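Local coordinates for protein aldehyde dehydrogenase (Anabaena variabilis, PDB 4H7N) that probably oxidises aldehydes to carboxylic acids with NAD+ as the electron acceptor, at residues 78-81 / 86-89; 12-17 / 294-299; 25-30 / 196-201. All coordinates share one frame; numbering follows the deposited sequence.

Contact 1 of 3, residues 78-81 / 86-89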
# COMPACT_ATOMS: atom_id res chain seq x y z
N THR A 78 21.55 -13.23 -21.09
CA THR A 78 20.50 -12.70 -21.99
C THR A 78 20.70 -12.99 -23.44
O THR A 78 19.76 -12.90 -24.22
CB THR A 78 20.36 -11.17 -21.87
OG1 THR A 78 21.58 -10.49 -22.26
CG2 THR A 78 19.99 -10.77 -20.41
N GLY A 79 21.92 -13.34 -23.82
CA GLY A 79 22.22 -13.60 -25.21
C GLY A 79 22.38 -12.40 -26.12
O GLY A 79 22.41 -12.54 -27.35
N ARG A 80 22.41 -11.19 -25.55
CA ARG A 80 22.52 -10.00 -26.35
C ARG A 80 23.46 -8.99 -25.73
O ARG A 80 23.66 -8.98 -24.51
CB ARG A 80 21.12 -9.37 -26.66
CG ARG A 80 20.08 -9.34 -25.53
CD ARG A 80 20.43 -8.44 -24.37
NE ARG A 80 19.28 -8.29 -23.47
CZ ARG A 80 19.31 -7.81 -22.24
NH1 ARG A 80 18.16 -7.68 -21.57
NH2 ARG A 80 20.45 -7.41 -21.64
N LEU A 81 24.00 -8.13 -26.60
CA LEU A 81 24.96 -7.11 -26.18
C LEU A 81 24.39 -5.69 -26.04
O LEU A 81 24.53 -5.09 -24.99
CB LEU A 81 26.17 -7.09 -27.13
CG LEU A 81 27.31 -6.12 -26.80
CD1 LEU A 81 27.80 -6.26 -25.37
CD2 LEU A 81 28.47 -6.30 -27.79
N LEU A 86 22.87 -1.01 -22.32
CA LEU A 86 21.85 -0.09 -21.81
C LEU A 86 21.39 -0.45 -20.43
O LEU A 86 21.18 0.43 -19.59
CB LEU A 86 20.66 -0.02 -22.77
CG LEU A 86 20.97 0.27 -24.25
CD1 LEU A 86 19.66 0.59 -24.97
CD2 LEU A 86 21.99 1.39 -24.49
N GLU A 87 21.23 -1.75 -20.15
CA GLU A 87 20.83 -2.15 -18.79
C GLU A 87 21.85 -1.68 -17.81
O GLU A 87 21.50 -1.15 -16.73
CB GLU A 87 20.73 -3.66 -18.63
CG GLU A 87 19.38 -4.24 -18.74
CD GLU A 87 19.30 -5.68 -18.28
OE1 GLU A 87 19.36 -6.53 -19.17
OE2 GLU A 87 19.11 -5.97 -17.04
N ILE A 88 23.12 -1.90 -18.14
CA ILE A 88 24.18 -1.50 -17.23
C ILE A 88 24.20 0.03 -17.01
O ILE A 88 24.37 0.49 -15.89
CB ILE A 88 25.54 -2.03 -17.67
CG1 ILE A 88 25.55 -3.54 -17.54
CG2 ILE A 88 26.61 -1.45 -16.77
CD1 ILE A 88 26.70 -4.28 -18.23
N ASP A 89 24.07 0.79 -18.08
CA ASP A 89 24.08 2.26 -18.00
C ASP A 89 22.89 2.75 -17.16
O ASP A 89 23.04 3.63 -16.31
CB ASP A 89 23.99 2.86 -19.41
CG ASP A 89 25.31 2.73 -20.18
OD1 ASP A 89 26.39 2.66 -19.54
OD2 ASP A 89 25.26 2.69 -21.44

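Contact 2 of 3, residues 12-17 / 294-299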
# COMPACT_ATOMS: atom_id res chain seq x y z
N ASN A 12 21.96 -21.91 -20.99
CA ASN A 12 22.45 -20.80 -21.77
C ASN A 12 21.46 -20.58 -22.91
O ASN A 12 21.18 -21.50 -23.69
CB ASN A 12 23.82 -21.16 -22.33
CG ASN A 12 24.44 -20.07 -23.17
OD1 ASN A 12 23.84 -19.51 -24.06
ND2 ASN A 12 25.71 -19.87 -22.95
N PRO A 13 20.90 -19.38 -23.00
CA PRO A 13 19.86 -19.10 -23.99
C PRO A 13 20.35 -19.04 -25.45
O PRO A 13 19.55 -19.19 -26.35
CB PRO A 13 19.33 -17.74 -23.53
CG PRO A 13 20.51 -17.09 -22.93
CD PRO A 13 21.17 -18.21 -22.15
N ARG A 14 21.64 -18.83 -25.68
CA ARG A 14 22.19 -18.85 -27.04
C ARG A 14 22.46 -20.27 -27.52
O ARG A 14 22.16 -20.62 -28.66
CB ARG A 14 23.47 -18.03 -27.15
CG ARG A 14 23.26 -16.55 -26.96
CD ARG A 14 24.47 -15.69 -27.33
NE ARG A 14 24.76 -15.87 -28.71
CZ ARG A 14 24.27 -15.17 -29.71
NH1 ARG A 14 23.51 -14.09 -29.54
NH2 ARG A 14 24.58 -15.54 -30.92
N THR A 15 23.05 -21.09 -26.64
CA THR A 15 23.49 -22.41 -27.01
C THR A 15 22.56 -23.52 -26.62
O THR A 15 22.64 -24.60 -27.17
CB THR A 15 24.87 -22.78 -26.43
OG1 THR A 15 24.78 -22.97 -25.02
CG2 THR A 15 25.95 -21.77 -26.78
N GLY A 16 21.67 -23.29 -25.67
CA GLY A 16 20.78 -24.34 -25.26
C GLY A 16 21.42 -25.34 -24.31
O GLY A 16 20.76 -26.30 -23.90
N LYS A 17 22.69 -25.15 -23.97
CA LYS A 17 23.38 -26.09 -23.07
C LYS A 17 23.42 -25.55 -21.67
O LYS A 17 23.31 -24.33 -21.45
CB LYS A 17 24.83 -26.30 -23.48
CG LYS A 17 25.02 -26.82 -24.86
CD LYS A 17 26.53 -26.83 -25.15
CE LYS A 17 26.94 -28.08 -25.89
NZ LYS A 17 26.20 -28.11 -27.18
N GLN A 294 17.82 -7.51 -37.64
CA GLN A 294 18.54 -8.78 -37.71
C GLN A 294 18.65 -9.49 -36.35
O GLN A 294 18.76 -8.84 -35.30
CB GLN A 294 19.95 -8.55 -38.27
CG GLN A 294 19.92 -7.94 -39.66
CD GLN A 294 19.30 -8.89 -40.67
OE1 GLN A 294 19.66 -10.06 -40.73
NE2 GLN A 294 18.34 -8.40 -41.46
N LEU A 295 18.59 -10.82 -36.40
CA LEU A 295 18.87 -11.64 -35.23
C LEU A 295 20.35 -11.51 -34.90
O LEU A 295 21.17 -11.29 -35.77
CB LEU A 295 18.56 -13.11 -35.49
CG LEU A 295 17.12 -13.41 -35.85
CD1 LEU A 295 16.96 -14.91 -35.95
CD2 LEU A 295 16.23 -12.83 -34.77
N ALA A 296 20.68 -11.65 -33.62
CA ALA A 296 22.04 -11.60 -33.13
C ALA A 296 22.60 -13.01 -33.24
O ALA A 296 23.01 -13.62 -32.28
CB ALA A 296 22.06 -11.10 -31.69
N TYR A 297 22.64 -13.48 -34.48
CA TYR A 297 22.99 -14.83 -34.79
C TYR A 297 23.74 -14.77 -36.13
O TYR A 297 23.28 -14.12 -37.05
CB TYR A 297 21.73 -15.66 -34.95
CG TYR A 297 22.09 -17.08 -35.25
CD1 TYR A 297 22.58 -17.89 -34.24
CD2 TYR A 297 22.05 -17.58 -36.56
CE1 TYR A 297 22.97 -19.19 -34.50
CE2 TYR A 297 22.44 -18.89 -36.83
CZ TYR A 297 22.91 -19.68 -35.79
OH TYR A 297 23.29 -20.97 -36.01
N PRO A 298 24.85 -15.49 -36.25
CA PRO A 298 25.46 -16.44 -35.31
C PRO A 298 26.20 -15.82 -34.17
O PRO A 298 26.37 -16.48 -33.19
CB PRO A 298 26.46 -17.22 -36.20
CG PRO A 298 26.74 -16.30 -37.34
CD PRO A 298 25.45 -15.60 -37.61
N LEU A 299 26.65 -14.57 -34.28
CA LEU A 299 27.36 -13.88 -33.20
C LEU A 299 26.52 -12.77 -32.59
O LEU A 299 25.64 -12.21 -33.24
CB LEU A 299 28.65 -13.26 -33.73
CG LEU A 299 29.52 -14.19 -34.58
CD1 LEU A 299 30.68 -13.41 -35.14
CD2 LEU A 299 29.99 -15.36 -33.73

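Contact 3 of 3, residues 25-30 / 196-201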
# COMPACT_ATOMS: atom_id res chain seq x y z
N PRO A 25 19.38 -22.04 -1.16
CA PRO A 25 19.50 -22.40 0.26
C PRO A 25 18.24 -23.05 0.76
O PRO A 25 17.15 -22.54 0.49
CB PRO A 25 19.69 -21.03 0.94
CG PRO A 25 19.03 -20.06 0.02
CD PRO A 25 19.08 -20.62 -1.36
N PRO A 26 18.36 -24.14 1.53
CA PRO A 26 17.18 -24.71 2.23
C PRO A 26 16.53 -23.75 3.23
O PRO A 26 17.20 -22.83 3.72
CB PRO A 26 17.77 -25.87 3.03
CG PRO A 26 19.13 -26.12 2.43
CD PRO A 26 19.61 -24.84 1.87
N PRO A 27 15.24 -23.98 3.57
CA PRO A 27 14.56 -23.05 4.48
C PRO A 27 15.41 -22.64 5.70
O PRO A 27 15.47 -21.47 6.01
CB PRO A 27 13.30 -23.83 4.89
CG PRO A 27 13.01 -24.65 3.66
CD PRO A 27 14.34 -25.05 3.10
N ARG A 28 16.08 -23.60 6.31
CA ARG A 28 16.91 -23.36 7.52
C ARG A 28 18.10 -22.39 7.26
O ARG A 28 18.34 -21.44 8.00
CB ARG A 28 17.40 -24.71 8.08
CG ARG A 28 17.63 -24.74 9.58
CD ARG A 28 17.64 -26.18 10.11
NE ARG A 28 17.70 -26.24 11.57
CZ ARG A 28 18.80 -26.07 12.31
NH1 ARG A 28 19.99 -25.83 11.75
NH2 ARG A 28 18.72 -26.14 13.64
N LEU A 29 18.83 -22.63 6.20
CA LEU A 29 19.89 -21.71 5.79
C LEU A 29 19.40 -20.33 5.32
O LEU A 29 20.06 -19.31 5.54
CB LEU A 29 20.68 -22.34 4.65
CG LEU A 29 21.80 -21.48 4.03
CD1 LEU A 29 22.73 -21.05 5.15
CD2 LEU A 29 22.55 -22.26 2.96
N LEU A 30 18.30 -20.29 4.59
CA LEU A 30 17.76 -19.02 4.17
C LEU A 30 17.40 -18.15 5.38
O LEU A 30 17.72 -16.94 5.43
CB LEU A 30 16.56 -19.25 3.27
CG LEU A 30 16.01 -17.97 2.69
CD1 LEU A 30 17.08 -17.15 1.96
CD2 LEU A 30 14.90 -18.37 1.74
N GLY A 196 11.85 -18.39 -3.60
CA GLY A 196 11.08 -17.15 -3.51
C GLY A 196 9.94 -17.24 -2.50
O GLY A 196 9.75 -16.35 -1.64
N ALA A 197 9.17 -18.31 -2.61
CA ALA A 197 8.13 -18.56 -1.64
C ALA A 197 8.67 -18.62 -0.22
O ALA A 197 8.09 -18.00 0.69
CB ALA A 197 7.35 -19.85 -1.98
N ASN A 198 9.77 -19.35 -0.02
CA ASN A 198 10.39 -19.40 1.31
C ASN A 198 10.81 -18.03 1.88
O ASN A 198 10.57 -17.73 3.04
CB ASN A 198 11.60 -20.34 1.34
CG ASN A 198 11.20 -21.81 1.22
OD1 ASN A 198 10.06 -22.19 1.54
ND2 ASN A 198 12.12 -22.64 0.74
N LEU A 199 11.43 -17.20 1.05
CA LEU A 199 11.85 -15.87 1.44
C LEU A 199 10.76 -15.01 1.96
O LEU A 199 10.98 -14.23 2.87
CB LEU A 199 12.49 -15.17 0.23
CG LEU A 199 13.10 -13.80 0.44
CD1 LEU A 199 14.23 -13.93 1.45
CD2 LEU A 199 13.58 -13.30 -0.92
N ILE A 200 9.56 -15.12 1.38
CA ILE A 200 8.43 -14.33 1.85
C ILE A 200 8.13 -14.59 3.32
O ILE A 200 7.65 -13.67 4.06
CB ILE A 200 7.19 -14.57 0.96
CG1 ILE A 200 7.45 -14.05 -0.45
CG2 ILE A 200 5.95 -13.96 1.57
CD1 ILE A 200 6.46 -14.55 -1.48
N ASN A 201 8.40 -15.81 3.79
CA ASN A 201 8.27 -16.08 5.23
C ASN A 201 9.21 -15.37 6.16
O ASN A 201 8.92 -15.36 7.34
CB ASN A 201 8.31 -17.54 5.57
CG ASN A 201 7.21 -18.30 4.89
OD1 ASN A 201 6.11 -17.80 4.71
ND2 ASN A 201 7.55 -19.49 4.42

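Contact 1 of 3, residues 78-81 / 86-89
Arg80 and Glu87 form a buried salt bridge that ties the loop after helix 67-78 to the early turns of helix 82-106. The grip is end-on but converges on one atom: Glu87 OE1 receives Arg80 NH2 at 2.8 Å and Arg80 NH1 at 2.9 Å, and the oxygen lies in the guanidinium plane, centred between the two donors. The carboxylate is turned almost perpendicular to that plane, at 79°, so the two groups do not pair side by side through both oxygens. Both nitrogens reach OE1 on its anti side, NH1 from well outside the carboxylate plane.

The Arg80 chain takes a tight route to this site. Its CG is wedged between the backbone N and the carbonyl carbon (chi1 41°) and the chain bends again at the next bond, which brings the guanidinium back beside its own loop. There Thr78 CG2 sits over the centre of one guanidinium face, 3.5 Å from its plane. Thr78 OG1 bonds chiefly to Leu74 O, and Arg80 N makes a weak, long bond (3.5 Å) to Thr78 OG1. Gly79, with positive phi, is where the chain leaves helix 67-78.

Both charged groups have further partners. Arg80 NH1 also donates to Asn261 OD1, while Glu87 OE2 accepts from Thr141 N at the start of helix 139-144. With OE1 doubly bonded and OE2 held by a backbone amide, the buried carboxylate is probably stabilised as an anion, its charge balanced by Arg80.

Contact 2 of 3, residues 12-17 / 294-299
Arg14 reaches from the turn at 12-17 to the backbone carbonyl of Ala296, and nearly all of the close packing in this contact is made by that one guanidinium. Arg14 NH1 and Arg14 NH2 both donate to Ala296 O, each at 2.8 Å, so a single carbonyl oxygen is held by two N-H groups. The oxygen lies close to the guanidinium plane, and both nitrogens lie in the carbonyl plane at a C=O...N angle of 156°. A bend at chi3 (62°) turns the otherwise extended arginine chain so that its end faces the loop. Arg14 NH2 also comes within 3.0 Å of Pro298 O, and Ala296 CB lies 4.0 Å from Arg14 NH1.

The base of the arginine is fixed by its own turn. Asn12 OD1 accepts from Arg14 N at 2.8 Å and from Thr15 N at 3.1 Å, an Asx turn and Asx motif that curl the chain round the amide oxygen.

The opposite segment loosens toward solvent. Pro298, preceded by a cis peptide, and Leu299 are exposed, and their CB atoms point away from the 12-17 turn, so that they offer Arg14 mainly backbone. Pro298 CB rests instead over a face of the Tyr297 ring.

The turn joins strand 8-11 to strand 18-22, and the loop 294-299 follows helix 279-292. Arg14 NH1 has a second acceptor in Gly79 O, just beyond helix 67-78, and its side chain touches Trp345 of strand 343-345.

Contact 3 of 3, residues 25-30 / 196-201
Leu30 and Pro27, from the first turn of helix 27-46, pack against Asn198 and Leu199 of helix 193-200. The latter helix belongs to a beta-alpha-beta crossover: it links strands 186-188 and 205-209, which run parallel in the same sheet, as expected for the Rossmann-like nucleotide-binding domain of this family. The contact sets the first turn of helix 27-46 against the crossover helix near its C-terminal end.

Two side chains of helix 27-46 meet different ends of the Asn198 side chain, both at a slant to it. The Pro27 ring approaches its amide end, with Pro27 CG 3.7 Å and Pro27 CD 4.0 Å from Asn198 ND2, making van der Waals contact with a polar group. Leu30 comes in at the root, its CD2 methyl 3.9 Å from Asn198 CB. This methyl is carried across by a leucine whose CG is anti to the backbone N (chi1 -175°), while Asn198 has its CG beside its own N (chi1 -70°), which leans the amide toward Pro27.

Pro27 lies on the exposed side, whereas Leu30 and Leu199 are buried. Leu30 also touches Val189 and Tyr202, and Leu199 meets Cys34 farther along helix 27-46. The Leu30 CD2 methyl settles over the backbone where Asn198 joins Leu199, 4.3 Å from Leu199 CB and 3.7 Å from Leu199 N.

Burial decreases from contact 1 through the partly buried contact 3 to contact 2 at the surface, and the chemistry differs with it. Contact 1 pairs opposite charges inside the protein between residues seven apart in sequence; contact 2 sets an arginine against backbone carbonyl oxygen across 276 intervening residues; contact 3 is van der Waals packing between two helices, in which a proline ring lies against an asparagine amide and a leucine methyl against the helix backbone. The first two are physically joined, their centres 14 Å apart, because Arg14 bonds to both 294-299 and 78-81. Contact 3 is separate, with nearest atoms about 19 Å from contact 1, yet it too anchors an N-terminal segment to a distant part of the chain.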